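Local coordinates for RagB/SusD domain protein (Flavobacterium johnsoniae, PDB 5J90), which binds chitin as a SusD homolog of a polysaccharide utilization locus, probably serving chitin capture at the outer membrane, at residues 70-82 and 447-459. Residues are numbered along the deposited sequence; the frame is centred on the assembly and turned at random. Where two conformers were deposited one is given.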
loop_
_atom_site.group_PDB
_atom_site.type_symbol
_atom_site.label_atom_id
_atom_site.label_comp_id
_atom_site.label_asym_id
_atom_site.label_seq_id
_atom_site.Cartn_x
_atom_site.Cartn_y
_atom_site.Cartn_z
ATOM N N PHE A 70 28.950 10.283 11.581
ATOM C CA PHE A 70 28.441 11.603 11.226
ATOM C C PHE A 70 27.335 12.048 12.171
ATOM O O PHE A 70 26.461 11.254 12.519
ATOM C CB PHE A 70 27.849 11.588 9.817
ATOM C CG PHE A 70 28.824 11.227 8.737
ATOM C CD1 PHE A 70 28.761 9.985 8.117
ATOM C CD2 PHE A 70 29.777 12.137 8.306
ATOM C CE1 PHE A 70 29.643 9.658 7.100
ATOM C CE2 PHE A 70 30.659 11.809 7.291
ATOM C CZ PHE A 70 30.589 10.567 6.690
ATOM N N GLU A 71 27.367 13.320 12.561
ATOM C CA GLU A 71 26.345 13.907 13.429
ATOM C C GLU A 71 26.064 13.025 14.646
ATOM O O GLU A 71 24.921 12.682 14.942
ATOM C CB GLU A 71 25.061 14.235 12.642
ATOM C CG GLU A 71 25.302 15.178 11.454
ATOM C CD GLU A 71 24.100 16.053 11.091
ATOM O OE1 GLU A 71 23.063 16.011 11.790
ATOM O OE2 GLU A 71 24.210 16.800 10.094
ATOM N N SER A 72 27.138 12.670 15.356
ATOM C CA SER A 72 27.048 11.854 16.567
ATOM C C SER A 72 26.395 10.490 16.352
ATOM O O SER A 72 25.897 9.877 17.294
ATOM C CB SER A 72 26.309 12.612 17.679
ATOM O OG SER A 72 26.941 13.855 17.944
ATOM N N GLY A 73 26.402 10.011 15.111
ATOM C CA GLY A 73 25.853 8.698 14.803
ATOM C C GLY A 73 24.344 8.672 14.623
ATOM O O GLY A 73 23.740 7.597 14.530
ATOM N N VAL A 74 23.740 9.855 14.591
ATOM C CA VAL A 74 22.304 9.998 14.394
ATOM C C VAL A 74 22.108 10.537 12.984
ATOM O O VAL A 74 22.225 11.730 12.731
ATOM C CB VAL A 74 21.703 10.952 15.460
ATOM C CG1 VAL A 74 20.212 11.168 15.242
ATOM C CG2 VAL A 74 21.975 10.404 16.860
ATOM N N ASN A 75 21.839 9.641 12.043
ATOM C CA ASN A 75 21.899 10.031 10.641
ATOM C C ASN A 75 21.156 9.016 9.780
ATOM O O ASN A 75 20.488 8.130 10.317
ATOM C CB ASN A 75 23.367 10.206 10.202
ATOM C CG ASN A 75 24.187 8.938 10.361
ATOM O OD1 ASN A 75 23.797 7.870 9.886
ATOM N ND2 ASN A 75 25.337 9.042 11.036
ATOM N N ASN A 76 21.262 9.134 8.455
ATOM C CA ASN A 76 20.521 8.240 7.560
ATOM C C ASN A 76 20.771 6.766 7.874
ATOM O O ASN A 76 19.871 5.937 7.715
ATOM C CB ASN A 76 20.924 8.470 6.100
ATOM C CG ASN A 76 20.228 9.656 5.443
ATOM O OD1 ASN A 76 19.376 10.335 6.027
ATOM N ND2 ASN A 76 20.604 9.910 4.198
ATOM N N THR A 77 21.990 6.426 8.302
ATOM C CA THR A 77 22.341 5.019 8.524
ATOM C C THR A 77 21.679 4.439 9.772
ATOM O O THR A 77 21.566 3.218 9.903
ATOM C CB THR A 77 23.866 4.764 8.591
ATOM O OG1 THR A 77 24.378 5.174 9.866
ATOM C CG2 THR A 77 24.588 5.525 7.482
ATOM N N THR A 78 21.256 5.313 10.687
ATOM C CA THR A 78 20.519 4.886 11.878
ATOM C C THR A 78 19.068 5.369 11.816
ATOM O O THR A 78 18.375 5.462 12.832
ATOM C CB THR A 78 21.229 5.344 13.171
ATOM O OG1 THR A 78 21.504 6.749 13.082
ATOM C CG2 THR A 78 22.555 4.590 13.340
ATOM N N TYR A 79 18.620 5.648 10.594
ATOM C CA TYR A 79 17.216 5.923 10.284
ATOM C C TYR A 79 16.693 7.236 10.867
ATOM O O TYR A 79 15.482 7.416 11.025
ATOM C CB TYR A 79 16.311 4.749 10.673
ATOM C CG TYR A 79 16.622 3.440 9.962
ATOM C CD1 TYR A 79 17.506 3.384 8.889
ATOM C CD2 TYR A 79 16.015 2.254 10.366
ATOM C CE1 TYR A 79 17.779 2.175 8.236
ATOM C CE2 TYR A 79 16.274 1.049 9.720
ATOM C CZ TYR A 79 17.154 1.014 8.657
ATOM O OH TYR A 79 17.424 -0.174 8.018
ATOM N N ALA A 80 17.609 8.151 11.172
ATOM C CA ALA A 80 17.259 9.543 11.423
ATOM C C ALA A 80 17.538 10.290 10.124
ATOM O O ALA A 80 18.660 10.730 9.870
ATOM C CB ALA A 80 18.090 10.121 12.590
ATOM N N LEU A 81 16.521 10.408 9.279
ATOM C CA LEU A 81 16.751 10.986 7.959
ATOM C C LEU A 81 17.145 12.448 8.091
ATOM O O LEU A 81 16.475 13.217 8.793
ATOM C CB LEU A 81 15.518 10.830 7.059
ATOM C CG LEU A 81 15.059 9.393 6.782
ATOM C CD1 LEU A 81 13.957 9.384 5.733
ATOM C CD2 LEU A 81 16.227 8.526 6.335
ATOM N N LEU A 82 18.233 12.825 7.429
ATOM C CA LEU A 82 18.783 14.175 7.570
ATOM C C LEU A 82 18.425 15.042 6.372
ATOM O O LEU A 82 18.918 14.822 5.261
ATOM C CB LEU A 82 20.302 14.128 7.781
ATOM C CG LEU A 82 20.773 13.367 9.026
ATOM C CD1 LEU A 82 22.289 13.467 9.178
ATOM C CD2 LEU A 82 20.079 13.858 10.302
ATOM N N LEU A 447 18.970 -8.950 4.431
ATOM C CA LEU A 447 20.015 -8.047 4.917
ATOM C C LEU A 447 20.037 -7.985 6.442
ATOM O O LEU A 447 19.017 -8.180 7.102
ATOM C CB LEU A 447 19.796 -6.632 4.359
ATOM C CG LEU A 447 19.780 -6.471 2.835
ATOM C CD1 LEU A 447 19.453 -5.029 2.451
ATOM C CD2 LEU A 447 21.103 -6.913 2.208
ATOM N N PHE A 448 21.197 -7.685 7.016
ATOM C CA PHE A 448 21.280 -7.536 8.469
ATOM C C PHE A 448 20.512 -6.300 8.931
ATOM O O PHE A 448 20.733 -5.201 8.421
ATOM C CB PHE A 448 22.740 -7.409 8.925
ATOM C CG PHE A 448 23.593 -8.611 8.613
ATOM C CD1 PHE A 448 23.179 -9.890 8.962
ATOM C CD2 PHE A 448 24.819 -8.458 7.988
ATOM C CE1 PHE A 448 23.970 -10.992 8.688
ATOM C CE2 PHE A 448 25.614 -9.558 7.706
ATOM C CZ PHE A 448 25.191 -10.821 8.058
ATOM N N PRO A 449 19.624 -6.462 9.922
ATOM C CA PRO A 449 18.891 -5.305 10.452
ATOM C C PRO A 449 19.806 -4.345 11.213
ATOM O O PRO A 449 20.832 -4.756 11.762
ATOM C CB PRO A 449 17.874 -5.940 11.406
ATOM C CG PRO A 449 18.482 -7.264 11.785
ATOM C CD PRO A 449 19.171 -7.728 10.525
ATOM N N VAL A 450 19.452 -3.068 11.250
ATOM C CA VAL A 450 20.237 -2.112 12.027
ATOM C C VAL A 450 20.152 -2.450 13.514
ATOM O O VAL A 450 19.195 -3.081 13.965
ATOM C CB VAL A 450 19.809 -0.636 11.789
ATOM C CG1 VAL A 450 20.004 -0.252 10.326
ATOM C CG2 VAL A 450 18.364 -0.388 12.247
ATOM N N LEU A 451 21.170 -2.037 14.265
ATOM C CA LEU A 451 21.207 -2.234 15.714
ATOM C C LEU A 451 20.780 -0.974 16.447
ATOM O O LEU A 451 20.385 -1.034 17.612
ATOM C CB LEU A 451 22.613 -2.636 16.160
ATOM C CG LEU A 451 23.063 -3.987 15.616
ATOM C CD1 LEU A 451 24.512 -4.276 16.007
ATOM C CD2 LEU A 451 22.136 -5.086 16.101
ATOM N N LYS A 452 20.872 0.166 15.764
ATOM C CA LYS A 452 20.448 1.449 16.313
ATOM C C LYS A 452 19.438 2.094 15.368
ATOM O O LYS A 452 19.701 2.252 14.170
ATOM C CB LYS A 452 21.647 2.386 16.505
ATOM C CG LYS A 452 22.696 1.903 17.514
ATOM C CD LYS A 452 22.099 1.793 18.910
ATOM C CE LYS A 452 23.163 1.530 19.967
ATOM N NZ LYS A 452 22.582 1.571 21.343
ATOM N N ASN A 453 18.289 2.473 15.915
ATOM C CA ASN A 453 17.199 3.057 15.141
ATOM C C ASN A 453 16.724 4.321 15.849
ATOM O O ASN A 453 16.010 4.244 16.853
ATOM C CB ASN A 453 16.065 2.031 15.009
ATOM C CG ASN A 453 14.897 2.521 14.154
ATOM O OD1 ASN A 453 14.674 3.725 13.991
ATOM N ND2 ASN A 453 14.125 1.575 13.634
ATOM N N TYR A 454 17.124 5.477 15.327
ATOM C CA TYR A 454 16.820 6.766 15.941
ATOM C C TYR A 454 15.690 7.503 15.219
ATOM O O TYR A 454 15.638 8.735 15.218
ATOM C CB TYR A 454 18.080 7.639 15.978
ATOM C CG TYR A 454 19.181 7.089 16.860
ATOM C CD1 TYR A 454 18.922 6.721 18.175
ATOM C CD2 TYR A 454 20.469 6.918 16.375
ATOM C CE1 TYR A 454 19.919 6.213 18.988
ATOM C CE2 TYR A 454 21.477 6.411 17.182
ATOM C CZ TYR A 454 21.192 6.057 18.485
ATOM O OH TYR A 454 22.187 5.550 19.294
ATOM N N SER A 455 14.769 6.751 14.622
ATOM C CA SER A 455 13.675 7.359 13.862
ATOM C C SER A 455 12.489 7.786 14.714
ATOM O O SER A 455 11.537 8.361 14.195
ATOM C CB SER A 455 13.167 6.383 12.809
ATOM O OG SER A 455 12.389 5.357 13.410
ATOM N N GLY A 456 12.520 7.469 16.003
ATOM C CA GLY A 456 11.407 7.807 16.877
ATOM C C GLY A 456 10.126 7.064 16.549
ATOM O O GLY A 456 9.032 7.529 16.879
ATOM N N GLY A 457 10.253 5.914 15.897
ATOM C CA GLY A 457 9.102 5.087 15.587
ATOM C C GLY A 457 8.583 5.218 14.162
ATOM O O GLY A 457 7.737 4.432 13.739
ATOM N N ALA A 458 9.082 6.202 13.423
ATOM C CA ALA A 458 8.599 6.449 12.062
ATOM C C ALA A 458 9.075 5.381 11.081
ATOM O O ALA A 458 8.408 5.113 10.081
ATOM C CB ALA A 458 9.054 7.810 11.590
ATOM N N ILE A 459 10.235 4.788 11.361
ATOM C CA ILE A 459 10.839 3.800 10.475
ATOM C C ILE A 459 11.117 2.540 11.272
ATOM O O ILE A 459 11.737 2.605 12.338
ATOM C CB ILE A 459 12.151 4.330 9.850
ATOM C CG1 ILE A 459 11.868 5.616 9.064
ATOM C CG2 ILE A 459 12.800 3.263 8.959
ATOM C CD1 ILE A 459 13.107 6.291 8.508
HETATM O O HOH W 1 17.143 -2.438 9.393
#
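Y79 reaches across from 70-82 to V450, N453 and I459, joining two loops of the SusD-like fold: one leads from strand 64-65 into helix 83-108, the other runs between helices 432-442 and 472-477. Y79 CB lies near N453 OD1 and S455 CB. Further out, CG and CD2 meet I459 CG2, CD2 at 3.7 Å, and CD2 also has N453 ND2 at the ring edge, the amide plane turned 86° from the ring. CE2 touches V450 CG2, CE1 and CZ pack on V450 CG1, CZ at 3.5 Å, and a water 2.7 Å from Y79 OH accepts from V450 N. This course follows from CG standing anti to the carbonyl carbon (chi1 -61°). One direct hydrogen bond joins the two segments: Y454 N gives to T78 O at 2.8 Å, with 171° at the hydrogen and an equally open C=O angle, so the bond is nearly straight at both ends.

The T78 side chain knits its own loop, OG1 donating to G73 O and accepting from N75 N at 3.1 Å, while Y454 CD2 rests 3.5 Å from OG1, which lies at the ring edge. A valine in place of T78 would probably leave G73 O and N75 N without this shared mate and let the turn at the edge of the Y454 ring shift. V74 CG2 also packs on Y454 CD2. On the partner loop N453 OD1 accepts from S455 N in the carbonyl plane, an Asx turn, and ND2 separately donates to I459 O at 2.9 Å, so both ends of the amide are held.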